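Local coordinates for sulfotransferase (Alicyclobacillus acidocaldarius subsp. acidocaldarius, PDB 3RNL), which probably transfers sulfonate groups from a donor to an acceptor molecule, and binds magnesium ions, at residues N10-G15 and H43-P48; I47-E52 and A100-D105; F92-P97 and K172-V177. All blocks are in the same frame, centred on the assembly; numbering follows the deposited sequence. Where two conformers were deposited one is given.

How the contacts relate
The three contacts illustrate how loops around a parallel sheet are fixed from several directions. Contacts 1 and 2 share Ile47 and Pro48 and lie with their centres about 8 Å apart. They are joined by the probable hydrogen bond from Arg102 NH1 to Phe45 O (3.0 Å), so one arginine serves both contacts. Contact 3 is centred about 10 Å from each of the others. A probable bond from Leu94 N to Val14 O (2.8 Å) ties its loop to the 10-15 segment. Its helix also carries a magnesium ion on Asp176 O, a different ion from the one bound by Ser29, His31 and Ile34, whose side chain lies about 11 Å from that of Phe12.

Contact 1 (N10-G15 and H43-P48); sequences NFFIVG and HFFSIP
Phe45 O, on the residue whose ring meets Phe12, accepts a hydrogen bond from Arg102 NH1, and the backbone on either side of Phe45 is closed into a turn by Ser46 N, which donates to His43 O over 3.0 Å. The imidazole of His43 is fixed at both nitrogens, ND1 with Glu41 O and NE2 with Phe92 N. Polar bonds thus settle the course of the 43-48 segment, while the meeting with strand 11-13 is purely aromatic. Phe12 CE1 approaches Phe45 CE2 to 3.7 Å, and the neighbouring Phe12 CZ lies 3.8 Å from Phe45 CE2. The ring planes stand 80° apart with centroids separated by 5.5 Å, an oblique meeting in which the CE1-CZ side of Phe12 touches the CE2 corner of Phe45. Both rings have CG anti to the carbonyl carbon (chi1 -60° in Phe12, -69° in Phe45), which directs each side chain across the gap between the backbones. Over the centre of the Phe45 ring, 3.7 Å above its plane, sits Phe44 CD2, and Tyr73 extends the cluster by stacking on Phe44 and meeting Phe45 edge-to-face. Helix 99-106 lies against both Phe12 and Phe45. Strand 11-13 is the middle strand of the five-stranded parallel sheet, in the 2-3-1-4-5 order of a P-loop-type alpha-beta-alpha sandwich, and beyond Gly15 the chain enters the loop that in sulfotransferases of this kind usually binds the phosphosulfate donor. Phe12 projects from this central strand to the Phe45 ring of the loop after strand 34-35. Because the two segments meet only through ring carbons, their attachment probably rests on shape and the exclusion of water, while the polar bonds fix the backbone of Phe45.

Contact 2 (I47-E52 and A100-D105); sequences IPDFPE and AQRMYD
Pro48 and Asp49 present two different surfaces to Arg102, and both lie on a short 3-10 turn packed beside helix 99-106 in the alpha-beta-alpha sandwich. At the start of the segment, Ile47 O receives Phe50 N at 2.9 Å, a bond that closes the turn on which Pro48 and Asp49 lie. Pro48 comes first to the arginine. Its pyrrolidine ring lies over one face of the guanidinium, with CG 3.5 Å from Arg102 NE and CB 3.6 Å from Arg102 NH2, and the two side chains run past each other in opposite directions. Asp49 then takes the edge of the same group. Its carboxylate is gripped end-on by two nitrogens: Arg102 NH2 donates to Asp49 OD1 over 2.9 Å, and Arg102 NH1 to Asp49 OD2 over an equal 2.9 Å, both nearly straight. Both oxygens lie close to the guanidinium plane, but the nitrogens reach them from above the carboxylate, since the two planes are turned 63° apart. The pair is therefore bidentate without being coplanar, and one bond to each oxygen fixes the carboxylate against the guanidinium. Arg102 can span the distance because its chain runs extended from CG to NE (chi2 -179°), carrying the charge outward from the helix to the turn. Further partners limit rotation on both sides: Asp49 OD2 also accepts from Gly98 N, just ahead of helix 99-106, and Arg102 NH1 is held as well by the backbone of the 43-48 segment. Past Asp49 the chain turns away from helix 99-106, and Phe50 packs instead on Phe54, which it meets edge-to-face, and on Tyr96. Its ring also leans back on its own turn, where Ile47 CA stands 4.1 Å above the plane of the Phe50 ring.

Contact 3 (F92-P97 and K172-V177); sequences FYLFYP and KRYLDV. With MG (magnesium ion), chain C.
The loop between strand 85-89 and helix 99-106 is clasped by helix 167-178, whose Tyr174 reaches in to Tyr93 and Leu94. Tyr174 OH donates to Tyr93 O over 2.8 Å, coming from well above the carbonyl plane at a C=O...donor angle of 107°, although the oxygen itself lies at the edge of the Tyr174 ring, in its plane. With CG beside the backbone N (chi1 -83°), the Tyr174 ring extends toward the loop, and its CD2 lies 3.9 Å from Leu94 CD1. In this P-loop-type sandwich the helix packs beside the sheet: Tyr174 also touches Ile112, and Leu94 touches Ile114, both of strand 111-116. The phenol of Tyr93 points elsewhere, bonding to Glu88. A phenylalanine at Tyr174 would probably keep the packing on Leu94 but leave Tyr93 O without its hydroxyl donor, loosening the loop's hold on the helix. On the surface, Arg173 folds back, bent at chi2 and chi3, to give Pro97 O a weak hydrogen bond from NH2 (3.0 Å). One turn along, Asp176 O binds a magnesium ion at 2.3 Å together with four waters, while its carboxylate OD2 meets Lys172 NZ through the syn lone pair in a 2.8 Å salt bridge.

Contact 1 (N10-G15 and H43-P48)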
loop_
_atom_site.group_PDB
_atom_site.type_symbol
_atom_site.label_atom_id
_atom_site.label_comp_id
_atom_site.label_asym_id
_atom_site.label_seq_id
_atom_site.Cartn_x
_atom_site.Cartn_y
_atom_site.Cartn_z
ATOM N N ASN A 10 -1.641 -1.286 16.714
ATOM C CA ASN A 10 -1.035 0.038 16.814
ATOM C C ASN A 10 -0.245 0.580 15.619
ATOM O O ASN A 10 0.393 1.630 15.736
ATOM C CB ASN A 10 -0.313 0.211 18.136
ATOM C CG ASN A 10 0.766 -0.814 18.323
ATOM O OD1 ASN A 10 1.259 -1.377 17.358
ATOM N ND2 ASN A 10 1.132 -1.070 19.573
ATOM N N PHE A 11 -0.176 -0.184 14.534
ATOM C CA PHE A 11 0.401 0.341 13.298
ATOM C C PHE A 11 -0.286 -0.284 12.098
ATOM O O PHE A 11 -0.930 -1.341 12.218
ATOM C CB PHE A 11 1.942 0.187 13.257
ATOM C CG PHE A 11 2.440 -1.213 12.947
ATOM C CD1 PHE A 11 2.780 -1.575 11.648
ATOM C CD2 PHE A 11 2.645 -2.132 13.977
ATOM C CE1 PHE A 11 3.271 -2.865 11.357
ATOM C CE2 PHE A 11 3.137 -3.414 13.707
ATOM C CZ PHE A 11 3.453 -3.782 12.390
ATOM N N PHE A 12 -0.200 0.390 10.955
ATOM C CA PHE A 12 -0.829 -0.123 9.746
ATOM C C PHE A 12 0.123 0.044 8.599
ATOM O O PHE A 12 0.808 1.057 8.503
ATOM C CB PHE A 12 -2.116 0.662 9.442
ATOM C CG PHE A 12 -3.139 0.565 10.541
ATOM C CD1 PHE A 12 -4.023 -0.498 10.584
ATOM C CD2 PHE A 12 -3.218 1.534 11.522
ATOM C CE1 PHE A 12 -4.953 -0.599 11.598
ATOM C CE2 PHE A 12 -4.165 1.443 12.538
ATOM C CZ PHE A 12 -5.029 0.373 12.575
ATOM N N ILE A 13 0.161 -0.959 7.729
ATOM C CA ILE A 13 0.906 -0.858 6.476
ATOM C C ILE A 13 -0.159 -0.571 5.431
ATOM O O ILE A 13 -1.042 -1.395 5.189
ATOM C CB ILE A 13 1.634 -2.175 6.169
ATOM C CG1 ILE A 13 2.706 -2.424 7.243
ATOM C CG2 ILE A 13 2.272 -2.122 4.777
ATOM C CD1 ILE A 13 3.332 -3.841 7.186
ATOM N N VAL A 14 -0.142 0.646 4.898
ATOM C CA VAL A 14 -1.305 1.105 4.131
ATOM C C VAL A 14 -1.217 1.042 2.612
ATOM O O VAL A 14 -2.173 1.398 1.920
ATOM C CB VAL A 14 -1.722 2.523 4.568
ATOM C CG1 VAL A 14 -2.020 2.529 6.072
ATOM C CG2 VAL A 14 -0.614 3.532 4.232
ATOM N N GLY A 15 -0.065 0.662 2.077
ATOM C CA GLY A 15 0.082 0.669 0.622
ATOM C C GLY A 15 1.492 1.128 0.319
ATOM O O GLY A 15 2.302 1.264 1.248
ATOM N N HIS A 43 -9.079 -4.465 4.622
ATOM C CA HIS A 43 -9.609 -3.155 4.213
ATOM C C HIS A 43 -10.732 -2.618 5.099
ATOM O O HIS A 43 -11.554 -1.813 4.653
ATOM C CB HIS A 43 -10.034 -3.150 2.731
ATOM C CG HIS A 43 -8.868 -3.113 1.794
ATOM N ND1 HIS A 43 -8.300 -4.257 1.273
ATOM C CD2 HIS A 43 -8.109 -2.081 1.352
ATOM C CE1 HIS A 43 -7.261 -3.928 0.520
ATOM N NE2 HIS A 43 -7.131 -2.613 0.542
ATOM N N PHE A 44 -10.737 -3.026 6.364
ATOM C CA PHE A 44 -11.796 -2.602 7.282
ATOM C C PHE A 44 -11.997 -1.077 7.313
ATOM O O PHE A 44 -13.137 -0.576 7.276
ATOM C CB PHE A 44 -11.510 -3.147 8.688
ATOM C CG PHE A 44 -12.483 -2.679 9.731
ATOM C CD1 PHE A 44 -13.773 -3.196 9.775
ATOM C CD2 PHE A 44 -12.111 -1.730 10.665
ATOM C CE1 PHE A 44 -14.681 -2.767 10.730
ATOM C CE2 PHE A 44 -13.004 -1.302 11.628
ATOM C CZ PHE A 44 -14.295 -1.826 11.662
ATOM N N PHE A 45 -10.901 -0.330 7.393
ATOM C CA PHE A 45 -11.006 1.132 7.518
ATOM C C PHE A 45 -11.347 1.844 6.210
ATOM O O PHE A 45 -11.565 3.055 6.201
ATOM C CB PHE A 45 -9.733 1.703 8.161
ATOM C CG PHE A 45 -9.592 1.319 9.608
ATOM C CD1 PHE A 45 -10.416 1.900 10.561
ATOM C CD2 PHE A 45 -8.687 0.346 10.005
ATOM C CE1 PHE A 45 -10.313 1.547 11.908
ATOM C CE2 PHE A 45 -8.593 -0.026 11.340
ATOM C CZ PHE A 45 -9.411 0.578 12.289
ATOM N N SER A 46 -11.316 1.106 5.097
ATOM C CA SER A 46 -11.722 1.646 3.794
ATOM C C SER A 46 -13.153 1.363 3.338
ATOM O O SER A 46 -13.625 1.963 2.377
ATOM C CB SER A 46 -10.742 1.148 2.719
ATOM O OG SER A 46 -9.468 1.729 2.961
ATOM N N ILE A 47 -13.850 0.467 4.026
ATOM C CA ILE A 47 -15.131 -0.042 3.499
ATOM C C ILE A 47 -16.124 1.068 3.121
ATOM O O ILE A 47 -16.766 1.003 2.071
ATOM C CB ILE A 47 -15.812 -1.034 4.471
ATOM C CG1 ILE A 47 -14.877 -2.196 4.822
ATOM C CG2 ILE A 47 -17.141 -1.546 3.895
ATOM C CD1 ILE A 47 -14.377 -2.991 3.646
ATOM N N PRO A 48 -16.273 2.093 3.970
ATOM C CA PRO A 48 -17.263 3.111 3.592
ATOM C C PRO A 48 -16.962 3.872 2.297
ATOM O O PRO A 48 -17.870 4.517 1.760
ATOM C CB PRO A 48 -17.272 4.063 4.799
ATOM C CG PRO A 48 -16.798 3.186 5.950
ATOM C CD PRO A 48 -15.740 2.324 5.326
#

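Contact 2 (I47-E52 and A100-D105)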
loop_
_atom_site.group_PDB
_atom_site.type_symbol
_atom_site.label_atom_id
_atom_site.label_comp_id
_atom_site.label_asym_id
_atom_site.label_seq_id
_atom_site.Cartn_x
_atom_site.Cartn_y
_atom_site.Cartn_z
ATOM N N ILE A 47 -13.850 0.467 4.026
ATOM C CA ILE A 47 -15.131 -0.042 3.499
ATOM C C ILE A 47 -16.124 1.068 3.121
ATOM O O ILE A 47 -16.766 1.003 2.071
ATOM C CB ILE A 47 -15.812 -1.034 4.471
ATOM C CG1 ILE A 47 -14.877 -2.196 4.822
ATOM C CG2 ILE A 47 -17.141 -1.546 3.895
ATOM C CD1 ILE A 47 -14.377 -2.991 3.646
ATOM N N PRO A 48 -16.273 2.093 3.970
ATOM C CA PRO A 48 -17.263 3.111 3.592
ATOM C C PRO A 48 -16.962 3.872 2.297
ATOM O O PRO A 48 -17.870 4.517 1.760
ATOM C CB PRO A 48 -17.272 4.063 4.799
ATOM C CG PRO A 48 -16.798 3.186 5.950
ATOM C CD PRO A 48 -15.740 2.324 5.326
ATOM N N ASP A 49 -15.724 3.814 1.809
ATOM C CA ASP A 49 -15.369 4.468 0.547
ATOM C C ASP A 49 -15.582 3.550 -0.663
ATOM O O ASP A 49 -15.437 3.990 -1.805
ATOM C CB ASP A 49 -13.890 4.887 0.571
ATOM C CG ASP A 49 -13.613 6.028 1.537
ATOM O OD1 ASP A 49 -14.494 6.905 1.708
ATOM O OD2 ASP A 49 -12.518 6.036 2.135
ATOM N N PHE A 50 -15.881 2.274 -0.414
ATOM C CA PHE A 50 -16.034 1.301 -1.492
ATOM C C PHE A 50 -17.301 1.609 -2.277
ATOM O O PHE A 50 -18.263 2.121 -1.718
ATOM C CB PHE A 50 -16.222 -0.121 -0.949
ATOM C CG PHE A 50 -14.952 -0.827 -0.544
ATOM C CD1 PHE A 50 -13.744 -0.160 -0.435
ATOM C CD2 PHE A 50 -14.992 -2.193 -0.285
ATOM C CE1 PHE A 50 -12.585 -0.858 -0.053
ATOM C CE2 PHE A 50 -13.858 -2.892 0.095
ATOM C CZ PHE A 50 -12.651 -2.230 0.205
ATOM N N PRO A 51 -17.322 1.253 -3.569
ATOM C CA PRO A 51 -18.603 1.250 -4.287
ATOM C C PRO A 51 -19.485 0.127 -3.755
ATOM O O PRO A 51 -19.016 -0.678 -2.949
ATOM C CB PRO A 51 -18.190 0.931 -5.726
ATOM C CG PRO A 51 -16.937 0.117 -5.580
ATOM C CD PRO A 51 -16.209 0.742 -4.391
ATOM N N GLU A 52 -20.723 0.027 -4.226
ATOM C CA GLU A 52 -21.610 -1.014 -3.723
ATOM C C GLU A 52 -21.025 -2.394 -3.968
ATOM O O GLU A 52 -21.121 -3.282 -3.122
ATOM C CB GLU A 52 -23.000 -0.925 -4.350
ATOM C CG GLU A 52 -23.968 -1.942 -3.766
ATOM C CD GLU A 52 -25.343 -1.883 -4.401
ATOM O OE1 GLU A 52 -25.466 -1.312 -5.509
ATOM O OE2 GLU A 52 -26.300 -2.408 -3.790
ATOM N N ALA A 100 -7.662 7.305 6.448
ATOM C CA ALA A 100 -6.797 7.832 7.498
ATOM C C ALA A 100 -7.630 8.351 8.664
ATOM O O ALA A 100 -7.324 8.065 9.814
ATOM C CB ALA A 100 -5.898 8.956 6.954
ATOM N N GLN A 101 -8.669 9.122 8.362
ATOM C CA GLN A 101 -9.482 9.719 9.429
ATOM C C GLN A 101 -10.248 8.660 10.241
ATOM O O GLN A 101 -10.387 8.777 11.467
ATOM C CB GLN A 101 -10.427 10.805 8.877
ATOM C CG GLN A 101 -11.195 11.554 9.999
ATOM C CD GLN A 101 -10.270 12.400 10.868
ATOM O OE1 GLN A 101 -9.581 13.286 10.373
ATOM N NE2 GLN A 101 -10.247 12.121 12.172
ATOM N N ARG A 102 -10.741 7.609 9.580
ATOM C CA ARG A 102 -11.411 6.527 10.323
ATOM C C ARG A 102 -10.447 5.795 11.244
ATOM O O ARG A 102 -10.801 5.424 12.377
ATOM C CB ARG A 102 -12.046 5.494 9.379
ATOM C CG ARG A 102 -13.137 6.062 8.524
ATOM C CD ARG A 102 -13.801 5.012 7.587
ATOM N NE ARG A 102 -14.514 5.789 6.593
ATOM C CZ ARG A 102 -14.123 5.944 5.333
ATOM N NH1 ARG A 102 -13.071 5.269 4.849
ATOM N NH2 ARG A 102 -14.830 6.734 4.540
HETATM N N MSE A 103 -9.234 5.543 10.758
HETATM C CA MSE A 103 -8.208 4.918 11.599
HETATM C C MSE A 103 -7.893 5.792 12.790
HETATM O O MSE A 103 -7.771 5.312 13.916
HETATM C CB MSE A 103 -6.910 4.710 10.821
HETATM C CG MSE A 103 -6.958 3.621 9.783
HETATM SE SE MSE A 103 -5.307 3.729 8.724
HETATM C CE MSE A 103 -5.372 1.959 7.936
ATOM N N TYR A 104 -7.723 7.083 12.533
ATOM C CA TYR A 104 -7.377 8.010 13.603
ATOM C C TYR A 104 -8.472 8.088 14.660
ATOM O O TYR A 104 -8.217 8.210 15.884
ATOM C CB TYR A 104 -7.119 9.402 13.002
ATOM C CG TYR A 104 -6.679 10.411 14.037
ATOM C CD1 TYR A 104 -5.330 10.591 14.330
ATOM C CD2 TYR A 104 -7.622 11.176 14.731
ATOM C CE1 TYR A 104 -4.929 11.504 15.285
ATOM C CE2 TYR A 104 -7.228 12.085 15.677
ATOM C CZ TYR A 104 -5.880 12.241 15.955
ATOM O OH TYR A 104 -5.475 13.164 16.887
ATOM N N ASP A 105 -9.710 8.047 14.197
ATOM C CA ASP A 105 -10.816 8.118 15.129
ATOM C C ASP A 105 -10.826 6.902 16.054
ATOM O O ASP A 105 -11.273 6.994 17.199
ATOM C CB ASP A 105 -12.147 8.260 14.384
ATOM C CG ASP A 105 -12.373 9.679 13.860
ATOM O OD1 ASP A 105 -11.680 10.614 14.315
ATOM O OD2 ASP A 105 -13.256 9.870 12.993
#

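Contact 3 (F92-P97 and K172-V177)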
loop_
_atom_site.group_PDB
_atom_site.type_symbol
_atom_site.label_atom_id
_atom_site.label_comp_id
_atom_site.label_asym_id
_atom_site.label_seq_id
_atom_site.Cartn_x
_atom_site.Cartn_y
_atom_site.Cartn_z
ATOM N N PHE A 92 -4.864 -0.838 -0.282
ATOM C CA PHE A 92 -5.618 0.319 -0.740
ATOM C C PHE A 92 -6.032 1.284 0.385
ATOM O O PHE A 92 -6.775 2.232 0.163
ATOM C CB PHE A 92 -6.786 -0.087 -1.652
ATOM C CG PHE A 92 -6.330 -0.806 -2.895
ATOM C CD1 PHE A 92 -5.601 -0.133 -3.868
ATOM C CD2 PHE A 92 -6.602 -2.153 -3.081
ATOM C CE1 PHE A 92 -5.167 -0.802 -5.029
ATOM C CE2 PHE A 92 -6.169 -2.816 -4.229
ATOM C CZ PHE A 92 -5.447 -2.134 -5.199
ATOM N N TYR A 93 -5.572 1.012 1.601
ATOM C CA TYR A 93 -5.753 1.988 2.679
ATOM C C TYR A 93 -5.220 3.370 2.267
ATOM O O TYR A 93 -5.798 4.397 2.612
ATOM C CB TYR A 93 -5.018 1.504 3.925
ATOM C CG TYR A 93 -5.770 0.532 4.811
ATOM C CD1 TYR A 93 -7.149 0.387 4.728
ATOM C CD2 TYR A 93 -5.092 -0.200 5.781
ATOM C CE1 TYR A 93 -7.837 -0.481 5.574
ATOM C CE2 TYR A 93 -5.767 -1.071 6.630
ATOM C CZ TYR A 93 -7.137 -1.194 6.525
ATOM O OH TYR A 93 -7.800 -2.046 7.364
ATOM N N LEU A 94 -4.120 3.398 1.526
ATOM C CA LEU A 94 -3.520 4.675 1.115
ATOM C C LEU A 94 -4.429 5.389 0.109
ATOM O O LEU A 94 -4.592 6.619 0.118
ATOM C CB LEU A 94 -2.145 4.394 0.491
ATOM C CG LEU A 94 -1.409 5.655 0.008
ATOM C CD1 LEU A 94 -1.117 6.632 1.175
ATOM C CD2 LEU A 94 -0.107 5.279 -0.720
ATOM N N PHE A 95 -5.063 4.594 -0.743
ATOM C CA PHE A 95 -5.828 5.121 -1.867
ATOM C C PHE A 95 -7.201 5.678 -1.479
ATOM O O PHE A 95 -7.606 6.733 -1.975
ATOM C CB PHE A 95 -6.001 4.018 -2.921
ATOM C CG PHE A 95 -6.898 4.411 -4.077
ATOM C CD1 PHE A 95 -6.443 5.279 -5.057
ATOM C CD2 PHE A 95 -8.190 3.910 -4.178
ATOM C CE1 PHE A 95 -7.261 5.639 -6.131
ATOM C CE2 PHE A 95 -9.018 4.274 -5.240
ATOM C CZ PHE A 95 -8.552 5.139 -6.212
ATOM N N TYR A 96 -7.923 4.986 -0.607
ATOM C CA TYR A 96 -9.292 5.412 -0.280
ATOM C C TYR A 96 -9.241 6.588 0.696
ATOM O O TYR A 96 -8.621 6.498 1.757
ATOM C CB TYR A 96 -10.099 4.237 0.282
ATOM C CG TYR A 96 -10.543 3.300 -0.825
ATOM C CD1 TYR A 96 -11.463 3.724 -1.785
ATOM C CD2 TYR A 96 -10.019 2.023 -0.938
ATOM C CE1 TYR A 96 -11.861 2.880 -2.818
ATOM C CE2 TYR A 96 -10.420 1.167 -1.962
ATOM C CZ TYR A 96 -11.339 1.606 -2.894
ATOM O OH TYR A 96 -11.738 0.770 -3.926
ATOM N N PRO A 97 -9.857 7.713 0.310
ATOM C CA PRO A 97 -9.546 9.016 0.918
ATOM C C PRO A 97 -10.050 9.222 2.340
ATOM O O PRO A 97 -9.555 10.128 3.001
ATOM C CB PRO A 97 -10.190 10.018 -0.050
ATOM C CG PRO A 97 -11.339 9.261 -0.620
ATOM C CD PRO A 97 -10.840 7.837 -0.780
ATOM N N LYS A 172 -0.435 13.026 1.517
ATOM C CA LYS A 172 -0.759 14.245 2.269
ATOM C C LYS A 172 -1.882 13.988 3.271
ATOM O O LYS A 172 -1.851 14.479 4.395
ATOM C CB LYS A 172 -1.164 15.390 1.339
ATOM C CG LYS A 172 -1.519 16.673 2.118
ATOM C CD LYS A 172 -1.872 17.819 1.188
ATOM C CE LYS A 172 -2.061 19.140 1.961
ATOM N NZ LYS A 172 -3.366 19.202 2.709
ATOM N N ARG A 173 -2.892 13.231 2.861
ATOM C CA ARG A 173 -4.014 12.963 3.772
ATOM C C ARG A 173 -3.527 12.262 5.049
ATOM O O ARG A 173 -3.956 12.603 6.149
ATOM C CB ARG A 173 -5.106 12.140 3.061
ATOM C CG ARG A 173 -6.359 11.844 3.902
ATOM C CD ARG A 173 -7.121 13.102 4.354
ATOM N NE ARG A 173 -7.347 14.101 3.300
ATOM C CZ ARG A 173 -8.349 14.072 2.427
ATOM N NH1 ARG A 173 -8.477 15.052 1.524
ATOM N NH2 ARG A 173 -9.221 13.060 2.447
ATOM N N TYR A 174 -2.625 11.286 4.915
ATOM C CA TYR A 174 -2.071 10.625 6.106
ATOM C C TYR A 174 -1.199 11.553 6.937
ATOM O O TYR A 174 -1.264 11.525 8.177
ATOM C CB TYR A 174 -1.299 9.350 5.748
ATOM C CG TYR A 174 -2.237 8.174 5.596
ATOM C CD1 TYR A 174 -2.528 7.348 6.687
ATOM C CD2 TYR A 174 -2.883 7.926 4.385
ATOM C CE1 TYR A 174 -3.411 6.270 6.560
ATOM C CE2 TYR A 174 -3.769 6.844 4.248
ATOM C CZ TYR A 174 -4.035 6.034 5.340
ATOM O OH TYR A 174 -4.922 4.977 5.209
ATOM N N LEU A 175 -0.368 12.357 6.281
ATOM C CA LEU A 175 0.460 13.309 7.036
ATOM C C LEU A 175 -0.406 14.329 7.760
ATOM O O LEU A 175 -0.100 14.722 8.905
ATOM C CB LEU A 175 1.448 14.028 6.122
ATOM C CG LEU A 175 2.519 13.102 5.527
ATOM C CD1 LEU A 175 3.289 13.809 4.426
ATOM C CD2 LEU A 175 3.460 12.659 6.624
ATOM N N ASP A 176 -1.472 14.781 7.105
ATOM C CA ASP A 176 -2.368 15.735 7.758
ATOM C C ASP A 176 -3.039 15.097 8.973
ATOM O O ASP A 176 -3.117 15.685 10.045
ATOM C CB ASP A 176 -3.472 16.213 6.807
ATOM C CG ASP A 176 -2.959 17.143 5.725
ATOM O OD1 ASP A 176 -1.819 17.663 5.853
ATOM O OD2 ASP A 176 -3.713 17.377 4.753
ATOM N N VAL A 177 -3.560 13.898 8.810
ATOM C CA VAL A 177 -4.332 13.290 9.905
ATOM C C VAL A 177 -3.444 12.841 11.078
ATOM O O VAL A 177 -3.749 13.117 12.257
ATOM C CB VAL A 177 -5.166 12.094 9.372
ATOM C CG1 VAL A 177 -5.786 11.296 10.525
ATOM C CG2 VAL A 177 -6.254 12.595 8.411
HETATM MG MG MG C . -2.902 17.805 10.984
HETATM O O HOH W 1 -1.908 18.940 9.628
HETATM O O HOH W 2 -4.559 16.813 12.065
HETATM O O HOH W 3 -4.916 18.378 9.516
HETATM O O HOH W 4 -1.291 16.766 12.500
#